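Alcohol dehydrogenase (Aeropyrum pernix, PDB 1H2B) probably catalyses the NAD+-dependent oxidation of alcohols, as a zinc-containing dehydrogenase of a hyperthermophilic archaeon. Local coordinates at residues B[174-179]-B[280-285]; B[18-23]-B[74-79]. One frame throughout, in Å; residues are numbered along the deposited sequence.

Contact 1. Residues B[174-179]-B[280-285]; sequences YRAVKK and RLIIVG. With NAJ (nicotinamide-adenine-dinucleotide (acidic form)), chain I.
A176 sets its CB against two branched side chains at once, V284 CG2 at 3.7 Å and I282 CG2 at 4.0 Å. Helix 166-181 thereby packs on strand 279-283 of the six-stranded parallel sheet of the Rossmann-type coenzyme domain; the pieces in contact, 174-179 and 280-283, run nearly antiparallel (168°), their axes 9.4 Å apart. V284 serves both sides: with CG1 anti to the backbone N (chi1 179°), CG2 is turned to the helix, while CG1 lies 3.8 Å from N7N of the coenzyme's carboxamide.

At the other end the contact is polar. R280, bent at chi3, presents the end of its guanidinium to one backbone oxygen: NH1 and NH2 both donate hydrogen bonds to K179 O, at 2.9 and 3.1 Å. The oxygen lies near the guanidinium plane, yet both nitrogens come from one face of the carbonyl, well above its plane. E305 forms a salt bridge with R280 NE and T183 a hydrogen bond with NH1, and K179 NZ turns off to S307 and to E301 of a second subunit. A leucine in place of R280 has no such donors and would probably leave K179 O without its two hydrogen bonds from this side chain and E305 without this charge partner. Where the strand ends, V284 O accepts a hydrogen bond from N7N of the carboxamide at 3.0 Å, with an N-H...O angle of 165°.

Contact 2. Residues B[18-23]-B[74-79]; sequences AARLHE and PYTLGH. With ZN (zinc ion), chain J; OCA (octanoic acid (caprylic acid)), chain H.
P74, which follows a cis peptide bond, puts CB over one face of the H22 imidazole: CB stands 3.5 Å from the ring centroid and only 7° off the normal, a CH-pi contact placed almost over the centre. CG reaches the CE1 side of the same face. The imidazole is also held through NE2, which is hydrogen-bonded to E31 of the neighbouring strand 29-32.

From this end the two segments run on as a short antiparallel ladder. L21 and Y75 form a hydrogen-bonded pair, L21 N to Y75 O at 2.9 Å and Y75 N to L21 O at 3.3 Å; R20 and T76 follow as a non-hydrogen-bonded pair. L77 N then donates to A19 O at 3.2 Å, nearly in line with the carbonyl bond.

On the face carrying R20 and T76, the arginine bends at chi3 (86°), bringing NE to T76 OG1 at 2.9 Å in a hydrogen bond, the hydroxyl lying 18° out of the guanidinium plane. P74 O sits over one face of that group, and D134 takes NH2 in a salt bridge while also accepting from T76 N, so one carboxylate ties both strands. A18 CB meets the hydroxyl of T76 at 3.7 Å. On the face carrying L21 and Y75, L21 CB touches L77 CD2 at 4.0 Å, L77 coming from the loop beyond the strand.

Beyond the ladder G78 adopts backbone angles that call for glycine, and the chain delivers H79, whose NE2 binds the zinc ion at 2.1 Å. C54, D168 and O1 of octanoic acid complete a four-ligand zinc site in which the fatty acid fills one position, consistent with the catalytic zinc of zinc-containing alcohol dehydrogenases.

How the contacts relate
Contact 2 closes before contact 1 opens along the chain, and the two lie on opposite sides of the chain's centre, their centres 28 Å apart and their nearest atoms about 11 Å, without touching. They share no sheet: contact 2 joins strands 17-21 and 75-76 of the three-stranded antiparallel sheet, contact 1 packs helix 166-181 on strand 279-283 of the parallel coenzyme-binding sheet. The active site lies between them. Segment 74-79 supplies a zinc ligand and segment 280-285 borders the nicotinamide; the V284 side chain is about 9 Å from the zinc ion. Helix 166-181 also carries D168, a zinc ligand, so it links coenzyme-domain packing with the metal site.

Contact 1. Residues B[174-179]-B[280-285]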
ATOM      1  N   TYR B 174     -15.166   9.588  -7.034  1.00 13.46           N
ATOM      2  CA  TYR B 174     -14.071   8.757  -7.545  1.00 11.92           C
ATOM      3  C   TYR B 174     -12.919   8.597  -6.563  1.00 12.58           C
ATOM      4  O   TYR B 174     -12.476   7.454  -6.316  1.00 14.43           O
ATOM      5  CB  TYR B 174     -13.568   9.375  -8.897  1.00 14.16           C
ATOM      6  CG  TYR B 174     -12.500   8.562  -9.547  1.00 13.69           C
ATOM      7  CD1 TYR B 174     -11.185   9.014  -9.561  1.00 13.21           C
ATOM      8  CD2 TYR B 174     -12.831   7.365 -10.187  1.00 16.08           C
ATOM      9  CE1 TYR B 174     -10.194   8.274 -10.152  1.00 15.83           C
ATOM     10  CE2 TYR B 174     -11.851   6.604 -10.793  1.00 16.91           C
ATOM     11  CZ  TYR B 174     -10.532   7.067 -10.759  1.00 17.99           C
ATOM     12  OH  TYR B 174      -9.564   6.294 -11.381  1.00 18.43           O
ATOM     13  N   ARG B 175     -12.478   9.706  -5.946  1.00 13.25           N
ATOM     14  CA  ARG B 175     -11.451   9.583  -4.907  1.00 13.57           C
ATOM     15  C   ARG B 175     -11.939   8.738  -3.756  1.00 13.48           C
ATOM     16  O   ARG B 175     -11.195   7.888  -3.227  1.00 15.26           O
ATOM     17  CB  ARG B 175     -10.998  10.946  -4.398  1.00 12.63           C
ATOM     18  CG  ARG B 175      -9.864  10.851  -3.364  1.00 13.36           C
ATOM     19  CD  ARG B 175      -9.402  12.239  -3.020  1.00 14.33           C
ATOM     20  NE  ARG B 175      -8.372  12.361  -1.997  1.00 14.84           N
ATOM     21  CZ  ARG B 175      -7.080  12.520  -2.233  1.00 16.63           C
ATOM     22  NH1 ARG B 175      -6.593  12.485  -3.466  1.00 15.70           N
ATOM     23  NH2 ARG B 175      -6.244  12.712  -1.231  1.00 16.86           N
ATOM     24  N   ALA B 176     -13.200   8.928  -3.354  1.00 12.50           N
ATOM     25  CA  ALA B 176     -13.721   8.140  -2.257  1.00 11.02           C
ATOM     26  C   ALA B 176     -13.803   6.665  -2.605  1.00 13.40           C
ATOM     27  O   ALA B 176     -13.544   5.823  -1.759  1.00 14.22           O
ATOM     28  CB  ALA B 176     -15.125   8.715  -1.854  1.00 13.59           C
ATOM     29  N   VAL B 177     -14.199   6.348  -3.846  1.00 11.79           N
ATOM     30  CA  VAL B 177     -14.277   4.939  -4.266  1.00 13.07           C
ATOM     31  C   VAL B 177     -12.879   4.343  -4.361  1.00 13.68           C
ATOM     32  O   VAL B 177     -12.699   3.160  -4.022  1.00 14.51           O
ATOM     33  CB  VAL B 177     -15.101   4.797  -5.569  1.00 13.95           C
ATOM     34  CG1 VAL B 177     -14.871   3.391  -6.195  1.00 17.01           C
ATOM     35  CG2 VAL B 177     -16.614   5.057  -5.268  1.00 13.68           C
ATOM     36  N   LYS B 178     -11.899   5.117  -4.818  1.00 14.33           N
ATOM     37  CA  LYS B 178     -10.485   4.647  -4.747  1.00 16.09           C
ATOM     38  C   LYS B 178     -10.106   4.274  -3.342  1.00 16.60           C
ATOM     39  O   LYS B 178      -9.502   3.201  -3.119  1.00 18.43           O
ATOM     40  CB  LYS B 178      -9.530   5.712  -5.260  1.00 17.74           C
ATOM     41  CG  LYS B 178      -9.676   5.972  -6.731  0.50 15.82           C
ATOM     42  CD  LYS B 178      -8.413   6.637  -7.284  0.50 24.56           C
ATOM     43  CE  LYS B 178      -7.940   5.932  -8.526  0.50 25.69           C
ATOM     44  NZ  LYS B 178      -6.515   6.179  -8.961  0.50 26.96           N
ATOM     45  N   LYS B 179     -10.445   5.112  -2.355  1.00 14.73           N
ATOM     46  CA  LYS B 179     -10.185   4.743  -0.966  1.00 16.58           C
ATOM     47  C   LYS B 179     -10.883   3.420  -0.612  1.00 17.67           C
ATOM     48  O   LYS B 179     -10.264   2.492  -0.078  1.00 19.51           O
ATOM     49  CB  LYS B 179     -10.670   5.830   0.017  1.00 17.05           C
ATOM     50  CG  LYS B 179      -9.870   7.125   0.011  1.00 16.25           C
ATOM     51  CD  LYS B 179     -10.470   7.997   1.093  1.00 19.20           C
ATOM     52  CE  LYS B 179      -9.577   9.176   1.408  1.00 18.25           C
ATOM     53  NZ  LYS B 179      -9.396  10.024   0.225  1.00 16.75           N
ATOM     54  N   ARG B 280     -14.584   0.192   7.369  1.00 14.44           N
ATOM     55  CA  ARG B 280     -14.118   1.564   7.098  1.00 14.50           C
ATOM     56  C   ARG B 280     -15.284   2.378   6.660  1.00 13.22           C
ATOM     57  O   ARG B 280     -16.013   1.994   5.706  1.00 12.78           O
ATOM     58  CB  ARG B 280     -13.083   1.586   6.011  1.00 14.67           C
ATOM     59  CG  ARG B 280     -11.816   0.741   6.323  1.00 15.86           C
ATOM     60  CD  ARG B 280     -11.004   0.528   5.098  1.00 16.33           C
ATOM     61  NE  ARG B 280     -10.489   1.789   4.553  1.00 16.84           N
ATOM     62  CZ  ARG B 280     -10.235   2.025   3.283  1.00 17.00           C
ATOM     63  NH1 ARG B 280     -10.502   1.069   2.380  1.00 21.04           N
ATOM     64  NH2 ARG B 280      -9.777   3.215   2.890  1.00 14.95           N
ATOM     65  N   LEU B 281     -15.488   3.494   7.362  1.00 12.46           N
ATOM     66  CA  LEU B 281     -16.504   4.470   6.941  1.00 13.73           C
ATOM     67  C   LEU B 281     -15.803   5.605   6.215  1.00 13.46           C
ATOM     68  O   LEU B 281     -14.971   6.303   6.809  1.00 15.28           O
ATOM     69  CB  LEU B 281     -17.294   4.983   8.158  1.00 11.74           C
ATOM     70  CG  LEU B 281     -18.222   6.188   7.898  1.00 13.45           C
ATOM     71  CD1 LEU B 281     -19.319   5.886   6.872  1.00 16.05           C
ATOM     72  CD2 LEU B 281     -18.788   6.592   9.267  1.00 17.72           C
ATOM     73  N   ILE B 282     -16.140   5.797   4.947  1.00 11.55           N
ATOM     74  CA  ILE B 282     -15.587   6.908   4.189  1.00 12.38           C
ATOM     75  C   ILE B 282     -16.582   8.038   4.288  1.00 13.64           C
ATOM     76  O   ILE B 282     -17.746   7.893   3.874  1.00 14.99           O
ATOM     77  CB  ILE B 282     -15.337   6.536   2.709  1.00 14.05           C
ATOM     78  CG1 ILE B 282     -14.586   5.196   2.559  1.00 18.40           C
ATOM     79  CG2 ILE B 282     -14.645   7.714   1.996  1.00 13.19           C
ATOM     80  CD1 ILE B 282     -13.351   5.094   3.334  1.00 19.14           C
ATOM     81  N   ILE B 283     -16.177   9.118   4.957  1.00 12.95           N
ATOM     82  CA  ILE B 283     -17.041  10.284   5.174  1.00 11.49           C
ATOM     83  C   ILE B 283     -16.805  11.313   4.064  1.00 12.05           C
ATOM     84  O   ILE B 283     -15.690  11.837   3.909  1.00 13.26           O
ATOM     85  CB  ILE B 283     -16.758  10.898   6.564  1.00 14.50           C
ATOM     86  CG1 ILE B 283     -17.158   9.867   7.618  1.00 16.95           C
ATOM     87  CG2 ILE B 283     -17.535  12.212   6.773  1.00 16.31           C
ATOM     88  CD1 ILE B 283     -16.692  10.257   9.061  1.00 17.27           C
ATOM     89  N   VAL B 284     -17.879  11.565   3.305  1.00 11.72           N
ATOM     90  CA  VAL B 284     -17.833  12.482   2.178  1.00 11.61           C
ATOM     91  C   VAL B 284     -18.818  13.609   2.427  1.00 12.26           C
ATOM     92  O   VAL B 284     -18.453  14.808   2.384  1.00 13.09           O
ATOM     93  CB  VAL B 284     -18.173  11.788   0.840  1.00 12.56           C
ATOM     94  CG1 VAL B 284     -18.126  12.854  -0.248  1.00 15.59           C
ATOM     95  CG2 VAL B 284     -17.180  10.659   0.564  1.00 18.26           C
ATOM     96  N   GLY B 285     -20.073  13.245   2.679  1.00 11.83           N
ATOM     97  CA  GLY B 285     -21.044  14.267   3.112  1.00 13.50           C
ATOM     98  C   GLY B 285     -20.628  14.909   4.435  1.00 14.68           C
ATOM     99  O   GLY B 285     -19.934  14.289   5.255  1.00 15.78           O
TER
HETATM  100  PA  NAJ I1361     -27.697  15.533  -2.703  1.00 17.71           P
HETATM  101  O1A NAJ I1361     -28.673  16.446  -2.012  1.00 18.35           O
HETATM  102  O2A NAJ I1361     -27.736  15.407  -4.234  1.00 17.12           O
HETATM  103  O5B NAJ I1361     -27.862  14.015  -2.238  1.00 17.76           O
HETATM  104  C5B NAJ I1361     -28.133  13.653  -0.876  1.00 17.01           C
HETATM  105  C4B NAJ I1361     -28.839  12.312  -0.982  1.00 15.34           C
HETATM  106  O4B NAJ I1361     -28.953  11.794   0.359  1.00 14.23           O
HETATM  107  C3B NAJ I1361     -30.229  12.393  -1.612  1.00 15.86           C
HETATM  108  O3B NAJ I1361     -30.411  11.401  -2.636  1.00 18.05           O
HETATM  109  C2B NAJ I1361     -31.075  12.150  -0.369  1.00 17.90           C
HETATM  110  O2B NAJ I1361     -32.381  11.623  -0.647  1.00 18.14           O
HETATM  111  C1B NAJ I1361     -30.230  11.182   0.470  1.00 16.05           C
HETATM  112  N9A NAJ I1361     -30.574  11.131   1.890  1.00 17.34           N
HETATM  113  C8A NAJ I1361     -31.061  12.130   2.745  1.00 19.14           C
HETATM  114  N7A NAJ I1361     -31.199  11.618   3.998  1.00 17.28           N
HETATM  115  C5A NAJ I1361     -30.817  10.308   3.953  1.00 16.16           C
HETATM  116  C6A NAJ I1361     -30.749   9.311   4.894  1.00 17.04           C
HETATM  117  N6A NAJ I1361     -31.137   9.480   6.166  1.00 17.61           N
HETATM  118  N1A NAJ I1361     -30.242   8.094   4.522  1.00 15.51           N
HETATM  119  C2A NAJ I1361     -29.868   7.817   3.218  1.00 14.92           C
HETATM  120  N3A NAJ I1361     -29.964   8.798   2.295  1.00 13.16           N
HETATM  121  C4A NAJ I1361     -30.436  10.020   2.659  1.00 15.34           C
HETATM  122  O3  NAJ I1361     -26.256  15.976  -2.200  1.00 16.09           O
HETATM  123  PN  NAJ I1361     -24.846  15.947  -2.985  1.00 15.94           P
HETATM  124  O1N NAJ I1361     -24.665  17.179  -3.744  1.00 15.80           O
HETATM  125  O2N NAJ I1361     -24.687  14.641  -3.655  1.00 15.31           O
HETATM  126  O5D NAJ I1361     -23.855  16.095  -1.730  1.00 14.60           O
HETATM  127  C5D NAJ I1361     -23.787  15.014  -0.803  1.00 15.36           C
HETATM  128  C4D NAJ I1361     -23.024  15.464   0.433  1.00 14.07           C
HETATM  129  O4D NAJ I1361     -21.633  15.562   0.079  1.00 15.72           O
HETATM  130  C3D NAJ I1361     -23.407  16.857   0.930  1.00 13.51           C
HETATM  131  O3D NAJ I1361     -23.157  16.909   2.346  1.00 15.30           O
HETATM  132  C2D NAJ I1361     -22.404  17.766   0.207  1.00 16.56           C
HETATM  133  O2D NAJ I1361     -22.194  19.018   0.798  1.00 16.12           O
HETATM  134  C1D NAJ I1361     -21.163  16.864   0.333  1.00 14.56           C
HETATM  135  N1N NAJ I1361     -20.012  17.137  -0.528  1.00 14.82           N
HETATM  136  C2N NAJ I1361     -18.799  16.736  -0.050  1.00 14.47           C
HETATM  137  C3N NAJ I1361     -17.667  16.898  -0.830  1.00 13.13           C
HETATM  138  C7N NAJ I1361     -16.335  16.513  -0.274  1.00 14.95           C
HETATM  139  O7N NAJ I1361     -15.288  16.790  -1.070  1.00 14.75           O
HETATM  140  N7N NAJ I1361     -16.131  15.873   0.881  1.00 13.75           N
HETATM  141  C4N NAJ I1361     -17.723  17.454  -2.150  1.00 16.75           C
HETATM  142  C5N NAJ I1361     -19.038  17.681  -2.647  1.00 16.34           C
HETATM  143  C6N NAJ I1361     -20.147  17.556  -1.833  1.00 16.13           C

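Contact 2. Residues B[18-23]-B[74-79]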
ATOM      1  N   ALA B  18     -24.628  37.022 -13.266  1.00 25.83           N
ATOM      2  CA  ALA B  18     -24.091  36.059 -12.288  1.00 22.64           C
ATOM      3  C   ALA B  18     -25.064  35.816 -11.120  1.00 25.61           C
ATOM      4  O   ALA B  18     -25.822  36.696 -10.762  1.00 25.48           O
ATOM      5  CB  ALA B  18     -22.759  36.562 -11.751  1.00 23.71           C
ATOM      6  N   ALA B  19     -24.997  34.639 -10.493  1.00 21.23           N
ATOM      7  CA  ALA B  19     -25.788  34.362  -9.280  1.00 22.83           C
ATOM      8  C   ALA B  19     -24.886  34.500  -8.067  1.00 23.24           C
ATOM      9  O   ALA B  19     -23.907  33.735  -7.903  1.00 23.78           O
ATOM     10  CB  ALA B  19     -26.395  32.960  -9.358  1.00 23.27           C
ATOM     11  N   ARG B  20     -25.167  35.502  -7.219  1.00 22.03           N
ATOM     12  CA  ARG B  20     -24.231  35.872  -6.157  1.00 23.25           C
ATOM     13  C   ARG B  20     -24.815  35.839  -4.780  1.00 26.26           C
ATOM     14  O   ARG B  20     -25.974  36.202  -4.581  1.00 27.37           O
ATOM     15  CB  ARG B  20     -23.627  37.241  -6.406  1.00 26.20           C
ATOM     16  CG  ARG B  20     -23.239  37.443  -7.860  1.00 29.51           C
ATOM     17  CD  ARG B  20     -22.413  38.670  -8.044  1.00 25.04           C
ATOM     18  NE  ARG B  20     -20.991  38.417  -7.824  1.00 27.55           N
ATOM     19  CZ  ARG B  20     -20.108  39.350  -7.513  1.00 32.61           C
ATOM     20  NH1 ARG B  20     -20.481  40.633  -7.352  1.00 28.96           N
ATOM     21  NH2 ARG B  20     -18.852  39.014  -7.365  1.00 28.73           N
ATOM     22  N   LEU B  21     -23.993  35.382  -3.849  1.00 25.14           N
ATOM     23  CA  LEU B  21     -24.319  35.350  -2.436  1.00 27.50           C
ATOM     24  C   LEU B  21     -23.948  36.701  -1.836  1.00 28.03           C
ATOM     25  O   LEU B  21     -22.775  37.037  -1.772  1.00 28.05           O
ATOM     26  CB  LEU B  21     -23.528  34.232  -1.732  1.00 27.33           C
ATOM     27  CG  LEU B  21     -23.898  33.849  -0.298  1.00 32.67           C
ATOM     28  CD1 LEU B  21     -23.231  32.529   0.011  1.00 25.31           C
ATOM     29  CD2 LEU B  21     -23.467  34.884   0.735  1.00 35.10           C
ATOM     30  N   HIS B  22     -24.962  37.458  -1.402  1.00 31.66           N
ATOM     31  CA  HIS B  22     -24.762  38.709  -0.652  1.00 33.94           C
ATOM     32  C   HIS B  22     -25.019  38.541   0.829  1.00 34.15           C
ATOM     33  O   HIS B  22     -24.343  39.147   1.643  1.00 36.25           O
ATOM     34  CB  HIS B  22     -25.700  39.809  -1.145  1.00 34.40           C
ATOM     35  CG  HIS B  22     -25.332  40.377  -2.474  1.00 38.17           C
ATOM     36  ND1 HIS B  22     -24.764  41.624  -2.619  1.00 36.70           N
ATOM     37  CD2 HIS B  22     -25.458  39.872  -3.726  1.00 43.88           C
ATOM     38  CE1 HIS B  22     -24.572  41.870  -3.902  1.00 43.15           C
ATOM     39  NE2 HIS B  22     -24.979  40.821  -4.595  1.00 39.98           N
ATOM     40  N   GLU B  23     -26.012  37.726   1.164  1.00 33.95           N
ATOM     41  CA  GLU B  23     -26.380  37.482   2.544  1.00 33.52           C
ATOM     42  C   GLU B  23     -26.746  36.022   2.718  1.00 30.65           C
ATOM     43  O   GLU B  23     -27.453  35.456   1.876  1.00 31.01           O
ATOM     44  CB  GLU B  23     -27.603  38.325   2.945  1.00 36.34           C
ATOM     45  CG  GLU B  23     -27.641  39.743   2.403  1.00 42.50           C
ATOM     46  CD  GLU B  23     -29.034  40.348   2.425  1.00 48.55           C
ATOM     47  OE1 GLU B  23     -29.574  40.665   1.338  1.00 45.60           O
ATOM     48  OE2 GLU B  23     -29.584  40.513   3.537  1.00 52.29           O
ATOM     49  N   PRO B  74     -20.144  40.438  -1.635  1.00 37.39           N
ATOM     50  CA  PRO B  74     -20.684  39.266  -2.352  1.00 34.83           C
ATOM     51  C   PRO B  74     -19.690  38.506  -3.228  1.00 33.32           C
ATOM     52  O   PRO B  74     -18.642  39.037  -3.623  1.00 31.58           O
ATOM     53  CB  PRO B  74     -21.734  39.892  -3.269  1.00 34.68           C
ATOM     54  CG  PRO B  74     -21.192  41.259  -3.552  1.00 37.04           C
ATOM     55  CD  PRO B  74     -20.526  41.701  -2.303  1.00 36.50           C
ATOM     56  N   TYR B  75     -20.051  37.256  -3.537  1.00 31.45           N
ATOM     57  CA  TYR B  75     -19.325  36.467  -4.534  1.00 24.99           C
ATOM     58  C   TYR B  75     -20.236  35.505  -5.254  1.00 24.07           C
ATOM     59  O   TYR B  75     -21.298  35.111  -4.758  1.00 21.55           O
ATOM     60  CB  TYR B  75     -18.135  35.721  -3.934  1.00 28.17           C
ATOM     61  CG  TYR B  75     -18.427  34.571  -2.984  1.00 26.78           C
ATOM     62  CD1 TYR B  75     -18.189  33.246  -3.364  1.00 24.31           C
ATOM     63  CD2 TYR B  75     -18.878  34.811  -1.686  1.00 25.81           C
ATOM     64  CE1 TYR B  75     -18.397  32.187  -2.465  1.00 26.12           C
ATOM     65  CE2 TYR B  75     -19.090  33.777  -0.802  1.00 25.90           C
ATOM     66  CZ  TYR B  75     -18.853  32.463  -1.191  1.00 29.80           C
ATOM     67  OH  TYR B  75     -19.053  31.454  -0.267  1.00 27.56           O
ATOM     68  N   THR B  76     -19.802  35.123  -6.452  1.00 20.37           N
ATOM     69  CA  THR B  76     -20.583  34.281  -7.320  1.00 18.53           C
ATOM     70  C   THR B  76     -20.324  32.815  -6.962  1.00 16.75           C
ATOM     71  O   THR B  76     -19.175  32.407  -6.784  1.00 18.57           O
ATOM     72  CB  THR B  76     -20.093  34.518  -8.734  1.00 19.27           C
ATOM     73  OG1 THR B  76     -20.379  35.884  -9.067  1.00 19.13           O
ATOM     74  CG2 THR B  76     -20.873  33.704  -9.755  1.00 15.60           C
ATOM     75  N   LEU B  77     -21.408  32.057  -6.836  1.00 17.99           N
ATOM     76  CA  LEU B  77     -21.222  30.634  -6.482  1.00 18.31           C
ATOM     77  C   LEU B  77     -20.994  29.826  -7.762  1.00 16.34           C
ATOM     78  O   LEU B  77     -21.072  30.348  -8.887  1.00 16.44           O
ATOM     79  CB  LEU B  77     -22.438  30.091  -5.713  1.00 18.72           C
ATOM     80  CG  LEU B  77     -22.732  30.636  -4.308  1.00 23.79           C
ATOM     81  CD1 LEU B  77     -23.520  29.582  -3.460  1.00 23.34           C
ATOM     82  CD2 LEU B  77     -21.616  31.291  -3.551  1.00 26.61           C
ATOM     83  N   GLY B  78     -20.722  28.535  -7.574  1.00 14.82           N
ATOM     84  CA  GLY B  78     -20.693  27.532  -8.659  1.00 15.04           C
ATOM     85  C   GLY B  78     -19.297  26.942  -8.793  1.00 14.68           C
ATOM     86  O   GLY B  78     -18.399  27.614  -9.320  1.00 15.92           O
ATOM     87  N   HIS B  79     -19.113  25.689  -8.375  1.00 14.91           N
ATOM     88  CA  HIS B  79     -17.765  25.096  -8.383  1.00 13.75           C
ATOM     89  C   HIS B  79     -17.687  23.778  -9.163  1.00 13.97           C
ATOM     90  O   HIS B  79     -16.713  23.012  -9.003  1.00 16.34           O
ATOM     91  CB  HIS B  79     -17.264  24.866  -6.938  1.00 13.96           C
ATOM     92  CG  HIS B  79     -18.198  24.027  -6.120  1.00 14.36           C
ATOM     93  ND1 HIS B  79     -19.265  24.570  -5.430  1.00 14.74           N
ATOM     94  CD2 HIS B  79     -18.190  22.698  -5.831  1.00 16.68           C
ATOM     95  CE1 HIS B  79     -19.901  23.596  -4.796  1.00 18.96           C
ATOM     96  NE2 HIS B  79     -19.287  22.452  -5.038  1.00 16.16           N
TER
HETATM   97 ZN    ZN J1362     -19.651  20.554  -4.301  1.00 17.64          ZN
HETATM   98  C1  OCA H1360     -17.401  20.744  -2.443  1.00 21.45           C
HETATM   99  C2  OCA H1360     -16.866  20.945  -1.017  1.00 22.77           C
HETATM  100  C3  OCA H1360     -15.367  21.293  -1.039  1.00 26.84           C
HETATM  101  C4  OCA H1360     -14.829  21.880   0.256  1.00 25.42           C
HETATM  102  C5  OCA H1360     -13.389  22.343   0.038  1.00 26.38           C
HETATM  103  C6  OCA H1360     -12.724  22.730   1.356  1.00 28.97           C
HETATM  104  C7  OCA H1360     -11.251  23.099   1.212  1.00 31.84           C
HETATM  105  C8  OCA H1360     -10.695  23.470   2.575  1.00 35.15           C
HETATM  106  O1  OCA H1360     -18.642  20.631  -2.643  1.00 19.71           O
HETATM  107  O2  OCA H1360     -16.609  20.656  -3.404  1.00 19.16           O